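Local coordinates for serine-pyruvate aminotransferase (AgxT) (Sulfolobus solfataricus, PDB 3ZRP), which is a pyridoxal-phosphate-dependent aminotransferase of class V that probably moves amino groups between serine or alanine and 2-oxo acids such as pyruvate and glyoxylate, at residues 63-71 and 91-99; 159-170 and 180-191. All blocks are in the same frame, centred on the assembly; numbering follows the deposited sequence. Where two conformers were deposited one is given.

How the contacts relate
Contact 1 joins helix 63-69 and the end of helix 87-96, with the turns that follow them. Contact 2 joins two neighbouring parallel strands of the seven-stranded sheet and the loops that follow them. The centres of the contacts lie about 14 Å apart, and both reach pyridoxal phosphate. Contact 1 holds part of the phosphate through Gly63 and Thr64. Contact 2 carries Lys189, bound to the cofactor, and Asp163 beside its ring nitrogen. The helices rest on the sheet: Trp92 CH2 is 3.7 Å from Val161 CG2 and also 3.7 Å from Leu184 CD2. Nearer the cofactor, Gly63 CA packs 3.7 Å from Val165 CG2. Tyr240 and Thr243 of the second subunit also bind the cofactor.

Contact 1 (63-71 and 91-99); sequences GTSAMESVT and RWEQIFKRY. With PLP (pyridoxal-5'-phosphate), chain C.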
# COMPACT_ATOMS: atom_id res chain seq x y z
N GLY A 63 -5.73 -6.52 -3.24
CA GLY A 63 -7.12 -6.97 -3.38
C GLY A 63 -7.96 -6.66 -2.15
O GLY A 63 -9.10 -6.27 -2.28
N THR A 64 -7.42 -6.86 -0.94
CA THR A 64 -8.22 -6.58 0.28
C THR A 64 -8.61 -5.07 0.47
O THR A 64 -9.73 -4.76 0.91
CB THR A 64 -7.48 -7.12 1.58
OG1 THR A 64 -7.11 -8.48 1.33
CG2 THR A 64 -8.38 -7.02 2.77
N SER A 65 -7.70 -4.15 0.14
CA SER A 65 -7.98 -2.74 0.32
C SER A 65 -8.98 -2.35 -0.78
O SER A 65 -9.92 -1.63 -0.47
CB SER A 65 -6.75 -1.85 0.26
OG SER A 65 -6.04 -1.92 -0.96
N ALA A 66 -8.83 -2.95 -1.95
CA ALA A 66 -9.82 -2.69 -3.03
C ALA A 66 -11.20 -3.16 -2.58
O ALA A 66 -12.19 -2.43 -2.68
CB ALA A 66 -9.42 -3.35 -4.33
N MET A 67 -11.29 -4.37 -2.06
CA MET A 67 -12.59 -4.89 -1.56
C MET A 67 -13.20 -3.95 -0.51
O MET A 67 -14.37 -3.56 -0.62
CB MET A 67 -12.43 -6.30 -0.98
CG MET A 67 -12.10 -7.41 -2.01
SD MET A 67 -11.49 -8.91 -1.18
CE MET A 67 -13.04 -9.68 -0.60
N GLU A 68 -12.42 -3.57 0.50
CA GLU A 68 -12.93 -2.70 1.56
C GLU A 68 -13.35 -1.30 1.05
O GLU A 68 -14.34 -0.72 1.54
CB GLU A 68 -11.90 -2.60 2.70
CG GLU A 68 -12.38 -1.75 3.89
CD GLU A 68 -11.55 -2.02 5.18
OE1 GLU A 68 -10.53 -2.75 5.14
OE2 GLU A 68 -11.94 -1.46 6.21
N SER A 69 -12.63 -0.79 0.05
CA SER A 69 -12.97 0.48 -0.58
C SER A 69 -14.41 0.52 -1.17
O SER A 69 -14.94 1.60 -1.42
CB SER A 69 -11.93 0.91 -1.60
OG SER A 69 -12.13 0.30 -2.89
N VAL A 70 -15.02 -0.65 -1.40
CA VAL A 70 -16.43 -0.74 -1.85
C VAL A 70 -17.39 -0.14 -0.81
O VAL A 70 -18.47 0.33 -1.15
CB VAL A 70 -16.79 -2.19 -2.27
CG1 VAL A 70 -18.29 -2.33 -2.54
CG2 VAL A 70 -15.95 -2.64 -3.50
N THR A 71 -16.97 -0.07 0.45
CA THR A 71 -17.75 0.67 1.48
C THR A 71 -18.02 2.15 1.10
O THR A 71 -18.93 2.79 1.69
CB THR A 71 -17.10 0.58 2.88
OG1 THR A 71 -15.77 1.11 2.83
CG2 THR A 71 -17.10 -0.88 3.33
N ARG A 91 -14.12 -13.35 3.03
CA ARG A 91 -13.46 -12.08 3.36
C ARG A 91 -14.40 -10.87 3.18
O ARG A 91 -14.31 -9.90 3.93
CB ARG A 91 -12.12 -11.91 2.61
CG ARG A 91 -11.42 -10.56 2.79
CD ARG A 91 -9.94 -10.66 2.41
NE ARG A 91 -9.29 -11.53 3.41
CZ ARG A 91 -7.99 -11.62 3.64
NH1 ARG A 91 -7.12 -10.87 2.98
NH2 ARG A 91 -7.56 -12.44 4.59
N TRP A 92 -15.29 -10.90 2.19
CA TRP A 92 -16.28 -9.85 2.08
C TRP A 92 -17.06 -9.70 3.42
O TRP A 92 -17.24 -8.58 3.92
CB TRP A 92 -17.30 -10.15 0.98
CG TRP A 92 -16.89 -9.95 -0.45
CD1 TRP A 92 -16.84 -10.91 -1.41
CD2 TRP A 92 -16.54 -8.71 -1.09
NE1 TRP A 92 -16.46 -10.36 -2.61
CE2 TRP A 92 -16.26 -9.01 -2.44
CE3 TRP A 92 -16.40 -7.39 -0.65
CZ2 TRP A 92 -15.90 -8.02 -3.37
CZ3 TRP A 92 -16.02 -6.40 -1.56
CH2 TRP A 92 -15.76 -6.73 -2.91
N GLU A 93 -17.51 -10.82 3.97
CA GLU A 93 -18.22 -10.83 5.27
C GLU A 93 -17.34 -10.29 6.42
O GLU A 93 -17.82 -9.50 7.25
CB GLU A 93 -18.75 -12.24 5.61
CG GLU A 93 -19.60 -12.28 6.86
CD GLU A 93 -20.08 -13.65 7.27
OE1 GLU A 93 -19.35 -14.65 7.09
OE2 GLU A 93 -21.22 -13.71 7.79
N GLN A 94 -16.08 -10.72 6.47
CA GLN A 94 -15.14 -10.24 7.51
C GLN A 94 -14.94 -8.72 7.45
O GLN A 94 -14.96 -8.04 8.50
CB GLN A 94 -13.80 -11.00 7.47
CG GLN A 94 -13.97 -12.49 7.81
CD GLN A 94 -14.58 -12.69 9.18
OE1 GLN A 94 -15.72 -13.17 9.31
NE2 GLN A 94 -13.85 -12.26 10.21
N ILE A 95 -14.79 -8.19 6.23
CA ILE A 95 -14.71 -6.74 5.99
C ILE A 95 -16.00 -6.03 6.45
O ILE A 95 -15.95 -5.10 7.27
CB ILE A 95 -14.42 -6.41 4.50
CG1 ILE A 95 -13.03 -6.90 4.07
CG2 ILE A 95 -14.59 -4.90 4.22
CD1 ILE A 95 -12.81 -6.88 2.53
N PHE A 96 -17.15 -6.51 5.96
CA PHE A 96 -18.41 -5.83 6.22
C PHE A 96 -18.87 -5.91 7.68
O PHE A 96 -19.68 -5.08 8.08
CB PHE A 96 -19.54 -6.27 5.27
CG PHE A 96 -19.33 -5.91 3.81
CD1 PHE A 96 -18.90 -4.63 3.44
CD2 PHE A 96 -19.57 -6.85 2.81
CE1 PHE A 96 -18.72 -4.29 2.09
CE2 PHE A 96 -19.38 -6.53 1.44
CZ PHE A 96 -18.96 -5.26 1.09
N LYS A 97 -18.35 -6.87 8.46
CA LYS A 97 -18.59 -6.95 9.90
C LYS A 97 -18.08 -5.71 10.63
O LYS A 97 -18.56 -5.39 11.71
CB LYS A 97 -17.88 -8.17 10.50
CG LYS A 97 -18.71 -9.46 10.59
CD LYS A 97 -17.90 -10.52 11.38
CE LYS A 97 -18.33 -11.96 11.10
NZ LYS A 97 -19.73 -12.23 11.54
N ARG A 98 -17.13 -5.01 10.02
CA ARG A 98 -16.56 -3.80 10.62
C ARG A 98 -17.41 -2.55 10.36
O ARG A 98 -17.10 -1.49 10.87
CB ARG A 98 -15.14 -3.57 10.10
CG ARG A 98 -14.14 -4.71 10.37
CD ARG A 98 -14.14 -5.18 11.82
NE ARG A 98 -13.72 -4.08 12.70
CZ ARG A 98 -13.58 -4.17 14.02
NH1 ARG A 98 -13.83 -5.31 14.64
NH2 ARG A 98 -13.21 -3.09 14.73
N TYR A 99 -18.46 -2.68 9.53
CA TYR A 99 -19.26 -1.56 9.08
C TYR A 99 -20.71 -1.74 9.49
O TYR A 99 -21.18 -2.86 9.60
CB TYR A 99 -19.14 -1.38 7.55
CG TYR A 99 -17.72 -0.95 7.16
CD1 TYR A 99 -16.69 -1.90 7.03
CD2 TYR A 99 -17.39 0.42 7.05
CE1 TYR A 99 -15.35 -1.51 6.72
CE2 TYR A 99 -16.10 0.82 6.73
CZ TYR A 99 -15.08 -0.13 6.59
OH TYR A 99 -13.80 0.30 6.31
N1 PLP C . -9.49 -12.18 -3.31
C2 PLP C . -8.91 -13.28 -3.91
C2A PLP C . -9.76 -14.15 -4.80
C3 PLP C . -7.55 -13.58 -3.71
O3 PLP C . -7.04 -14.53 -4.28
C4 PLP C . -6.76 -12.75 -2.89
C4A PLP C . -5.27 -13.08 -2.72
C5 PLP C . -7.40 -11.65 -2.28
C6 PLP C . -8.76 -11.35 -2.51
C5A PLP C . -6.68 -10.70 -1.37
O4P PLP C . -5.69 -9.90 -2.03
P PLP C . -4.49 -9.20 -1.27
O1P PLP C . -3.79 -8.51 -2.39
O2P PLP C . -3.75 -10.35 -0.69
O3P PLP C . -5.17 -8.31 -0.28
O HOH W 1 -13.47 2.22 4.48
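Met67 is the main bump of this contact, and the indole of Trp92 is the wall it rests on. The Met67 chain bends at chi3 (80°), which folds CE back over the five-membered ring of Trp92, 3.7 Å from its centroid. This is a CH-pi contact over the face. SD stands above the six-membered ring at a longer distance, a Met-aromatic contact. Closer to the backbone, Met67 CB lies 3.6 Å from Trp92 CZ3 and equally near Ile95 CD1. Ile95 thus fits into the groove between Met67 and Glu68, where its CG2 meets Glu68 CA at 3.8 Å. Val70 CG2 meets the edge of the indole.

The two helices cross at -59°, with axes 10.0 Å apart, and pack on one side of the central sheet of the fold type I aminotransferase domain. The first begins at the cofactor phosphate: Thr64 N and OG1 both donate to PLP O3P. Arg91 NH1 donates to Thr64 OG1 at 2.9 Å, in the guanidinium plane, and also to Phe241 O of the second subunit.

At the far end Thr71 CG2 sits over the centre of the Tyr99 ring, 3.6 Å from the centroid. The same methyl touches the edge of Phe96. Tyr99 OH donates to the anti lone pair of Glu68 OE2 at 2.6 Å, with carboxylate and ring planes 88° apart. Water 1 donates to both Tyr99 OH and Thr71 OG1. Backbone amides of Tyr219 and Tyr220 of the second subunit also bind the Glu68 carboxylate.

Contact 2 (159-170 and 180-191); sequences LIVVDGVSSVGA and VDVYLTASQKAL. With PLP (pyridoxal-5'-phosphate), chain C.
Two adjacent parallel strands of the central sheet, 159-163 and 182-186, meet here and lead into the loops that hold pyridoxal phosphate. Val162 sits at the middle of the pairing: its N donates to Val182 O at 2.8 Å, and its O accepts from Leu184 N. At the start of the pair the Asp181 side chain reaches across, and OD2 takes the Ile160 N-H on its anti lone pair. Asp181 also has Arg154 and Ser203 as partners. Ile160 O accepts from Asp181 N and Val182 N.

On one face of the sheet Val162 lies beside Tyr183, its CB over the face of the ring, 3.8 Å from the Tyr183 centroid, and CG1 reaches CZ. The ring edge meets Gly164 CA. An alanine in place of Tyr183 would probably leave Val162 without its ring cover and open a gap beside Gly164.

After the first strand, Val168 CB packs on Thr185 CB, near the end of the second, at 3.8 Å. A water donates to Val165 O and Val168 O and accepts from Ala190 N, tying the two loops together. Asp163 CG is anti to the backbone N (chi1 165°), which brings OD2 to 2.8 Å from PLP N1. Asp163 OD1 accepts from Val165 N, an Asx turn. Val165 packs against a face of the pyridine ring, its CG1 3.6 Å from PLP C4. The extended Lys189 chain passes this methyl and ends in the covalent NZ-C4A bond. An aspartate at the ring nitrogen and a lysine joined to C4A are typical of the fold type I aminotransferase active site.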
# COMPACT_ATOMS: atom_id res chain seq x y z
N LEU A 159 -26.56 -2.68 -6.94
CA LEU A 159 -25.11 -2.71 -7.22
C LEU A 159 -24.56 -4.13 -7.24
O LEU A 159 -24.92 -4.95 -6.41
CB LEU A 159 -24.34 -1.88 -6.17
CG LEU A 159 -24.56 -0.38 -6.10
CD1 LEU A 159 -23.85 0.24 -4.86
CD2 LEU A 159 -24.08 0.30 -7.39
N ILE A 160 -23.67 -4.41 -8.20
CA ILE A 160 -22.98 -5.71 -8.24
C ILE A 160 -21.46 -5.49 -8.29
O ILE A 160 -20.97 -4.73 -9.12
CB ILE A 160 -23.46 -6.56 -9.46
CG1 ILE A 160 -24.98 -6.82 -9.38
CG2 ILE A 160 -22.78 -7.93 -9.51
CD1 ILE A 160 -25.54 -7.36 -10.69
N VAL A 161 -20.77 -6.13 -7.35
CA VAL A 161 -19.32 -6.06 -7.27
C VAL A 161 -18.73 -7.46 -7.46
O VAL A 161 -19.29 -8.46 -6.97
CB VAL A 161 -18.82 -5.38 -5.94
CG1 VAL A 161 -19.56 -4.05 -5.71
CG2 VAL A 161 -18.96 -6.30 -4.73
N VAL A 162 -17.62 -7.52 -8.18
CA VAL A 162 -16.96 -8.82 -8.44
C VAL A 162 -15.50 -8.72 -8.03
O VAL A 162 -14.79 -7.84 -8.48
CB VAL A 162 -17.01 -9.23 -9.93
CG1 VAL A 162 -16.35 -10.59 -10.15
CG2 VAL A 162 -18.49 -9.21 -10.47
N ASP A 163 -15.09 -9.61 -7.12
CA ASP A 163 -13.70 -9.77 -6.78
C ASP A 163 -13.04 -10.62 -7.87
O ASP A 163 -13.24 -11.85 -7.91
CB ASP A 163 -13.61 -10.44 -5.40
CG ASP A 163 -12.21 -10.99 -5.07
OD1 ASP A 163 -11.21 -10.77 -5.77
OD2 ASP A 163 -12.13 -11.70 -4.06
N GLY A 164 -12.30 -9.96 -8.77
CA GLY A 164 -11.48 -10.60 -9.80
C GLY A 164 -9.98 -10.61 -9.52
O GLY A 164 -9.18 -10.62 -10.45
N VAL A 165 -9.60 -10.65 -8.24
CA VAL A 165 -8.20 -10.69 -7.88
C VAL A 165 -7.44 -11.86 -8.57
O VAL A 165 -6.32 -11.66 -9.06
CB VAL A 165 -8.01 -10.73 -6.34
CG1 VAL A 165 -6.53 -10.91 -5.96
CG2 VAL A 165 -8.52 -9.43 -5.70
N SER A 166 -8.05 -13.06 -8.62
CA SER A 166 -7.45 -14.21 -9.31
C SER A 166 -8.09 -14.54 -10.67
O SER A 166 -7.98 -15.67 -11.18
CB SER A 166 -7.49 -15.44 -8.41
OG SER A 166 -6.60 -15.25 -7.34
N SER A 167 -8.76 -13.56 -11.27
CA SER A 167 -9.31 -13.79 -12.61
C SER A 167 -8.89 -12.78 -13.70
O SER A 167 -8.66 -13.17 -14.88
CB SER A 167 -10.84 -13.88 -12.54
OG SER A 167 -11.37 -12.59 -12.34
N VAL A 168 -8.81 -11.49 -13.35
CA VAL A 168 -8.51 -10.44 -14.32
C VAL A 168 -7.10 -10.66 -14.89
O VAL A 168 -6.13 -10.87 -14.15
CB VAL A 168 -8.66 -9.00 -13.72
CG1 VAL A 168 -8.30 -7.91 -14.76
CG2 VAL A 168 -10.06 -8.80 -13.17
N GLY A 169 -7.01 -10.63 -16.22
CA GLY A 169 -5.77 -10.87 -16.94
C GLY A 169 -5.61 -12.33 -17.33
O GLY A 169 -4.62 -12.68 -17.96
N ALA A 170 -6.58 -13.18 -16.97
CA ALA A 170 -6.47 -14.61 -17.28
C ALA A 170 -7.78 -15.26 -17.74
O ALA A 170 -7.76 -16.13 -18.61
CB ALA A 170 -5.91 -15.36 -16.06
N VAL A 180 -21.37 -4.76 -14.65
CA VAL A 180 -20.83 -4.86 -13.28
C VAL A 180 -20.60 -3.43 -12.81
O VAL A 180 -20.20 -2.56 -13.60
CB VAL A 180 -19.51 -5.66 -13.24
CG1 VAL A 180 -18.88 -5.69 -11.78
CG2 VAL A 180 -19.74 -7.07 -13.73
N ASP A 181 -20.85 -3.18 -11.53
CA ASP A 181 -20.65 -1.84 -10.98
C ASP A 181 -19.27 -1.57 -10.42
O ASP A 181 -18.78 -0.44 -10.51
CB ASP A 181 -21.75 -1.52 -9.99
CG ASP A 181 -23.11 -1.52 -10.65
OD1 ASP A 181 -23.31 -0.65 -11.53
OD2 ASP A 181 -23.91 -2.42 -10.34
N VAL A 182 -18.68 -2.61 -9.80
CA VAL A 182 -17.27 -2.60 -9.39
C VAL A 182 -16.65 -3.94 -9.76
O VAL A 182 -17.08 -4.98 -9.31
CB VAL A 182 -17.07 -2.43 -7.85
CG1 VAL A 182 -15.56 -2.38 -7.52
CG2 VAL A 182 -17.78 -1.16 -7.31
N TYR A 183 -15.61 -3.91 -10.58
CA TYR A 183 -14.84 -5.11 -10.88
C TYR A 183 -13.46 -4.78 -10.31
O TYR A 183 -12.93 -3.71 -10.60
CB TYR A 183 -14.79 -5.38 -12.41
CG TYR A 183 -14.96 -6.85 -12.74
CD1 TYR A 183 -14.02 -7.79 -12.31
CD2 TYR A 183 -16.08 -7.30 -13.46
CE1 TYR A 183 -14.16 -9.15 -12.58
CE2 TYR A 183 -16.24 -8.67 -13.76
CZ TYR A 183 -15.28 -9.59 -13.29
OH TYR A 183 -15.40 -10.93 -13.54
N LEU A 184 -12.90 -5.64 -9.47
CA LEU A 184 -11.66 -5.26 -8.83
C LEU A 184 -10.62 -6.39 -8.94
O LEU A 184 -10.98 -7.57 -9.15
CB LEU A 184 -11.89 -4.83 -7.36
CG LEU A 184 -12.44 -5.91 -6.41
CD1 LEU A 184 -11.30 -6.78 -5.85
CD2 LEU A 184 -13.27 -5.30 -5.26
N THR A 185 -9.35 -6.00 -8.84
CA THR A 185 -8.26 -6.95 -8.87
C THR A 185 -7.06 -6.41 -8.05
O THR A 185 -7.19 -5.41 -7.31
CB THR A 185 -7.91 -7.40 -10.34
OG1 THR A 185 -7.03 -8.51 -10.29
CG2 THR A 185 -7.27 -6.28 -11.16
N ALA A 186 -5.93 -7.09 -8.15
CA ALA A 186 -4.69 -6.65 -7.48
C ALA A 186 -3.56 -6.65 -8.50
O ALA A 186 -3.71 -7.24 -9.57
CB ALA A 186 -4.35 -7.60 -6.31
N SER A 187 -2.43 -6.03 -8.16
CA SER A 187 -1.33 -5.96 -9.11
C SER A 187 -0.55 -7.26 -9.31
O SER A 187 0.03 -7.51 -10.37
CB SER A 187 -0.41 -4.77 -8.79
OG SER A 187 0.04 -4.78 -7.45
N GLN A 188 -0.53 -8.10 -8.28
CA GLN A 188 0.44 -9.19 -8.20
C GLN A 188 -0.04 -10.57 -8.63
O GLN A 188 0.71 -11.55 -8.48
CB GLN A 188 1.03 -9.30 -6.77
CG GLN A 188 0.14 -9.97 -5.68
CD GLN A 188 -1.05 -9.11 -5.18
OE1 GLN A 188 -1.22 -7.94 -5.58
NE2 GLN A 188 -1.90 -9.71 -4.35
N LYS A 189 -1.27 -10.67 -9.15
CA LYS A 189 -1.75 -12.03 -9.49
C LYS A 189 -1.68 -12.27 -11.02
O LYS A 189 -0.55 -12.32 -11.58
CB LYS A 189 -3.07 -12.40 -8.76
CG LYS A 189 -2.85 -12.58 -7.19
CD LYS A 189 -3.94 -13.32 -6.35
CE LYS A 189 -3.78 -13.09 -4.78
NZ LYS A 189 -4.83 -13.73 -3.84
N ALA A 190 -2.81 -12.38 -11.72
CA ALA A 190 -2.74 -12.70 -13.16
C ALA A 190 -2.19 -11.57 -14.03
O ALA A 190 -1.76 -11.81 -15.17
CB ALA A 190 -4.08 -13.22 -13.68
N LEU A 191 -2.15 -10.35 -13.48
CA LEU A 191 -1.50 -9.23 -14.15
C LEU A 191 0.02 -9.38 -14.09
O LEU A 191 0.74 -8.83 -14.92
CB LEU A 191 -1.93 -7.88 -13.55
CG LEU A 191 -3.43 -7.58 -13.66
CD1 LEU A 191 -3.79 -6.28 -12.96
CD2 LEU A 191 -3.90 -7.55 -15.16
N1 PLP C . -9.49 -12.18 -3.31
C2 PLP C . -8.91 -13.28 -3.91
C2A PLP C . -9.76 -14.15 -4.80
C3 PLP C . -7.55 -13.58 -3.71
O3 PLP C . -7.04 -14.53 -4.28
C4 PLP C . -6.76 -12.75 -2.89
C4A PLP C . -5.27 -13.08 -2.72
C5 PLP C . -7.40 -11.65 -2.28
C6 PLP C . -8.76 -11.35 -2.51
C5A PLP C . -6.68 -10.70 -1.37
O4P PLP C . -5.69 -9.90 -2.03
P PLP C . -4.49 -9.20 -1.27
O1P PLP C . -3.79 -8.51 -2.39
O2P PLP C . -3.75 -10.35 -0.69
O3P PLP C . -5.17 -8.31 -0.28
O HOH W 2 -5.56 -11.11 -11.64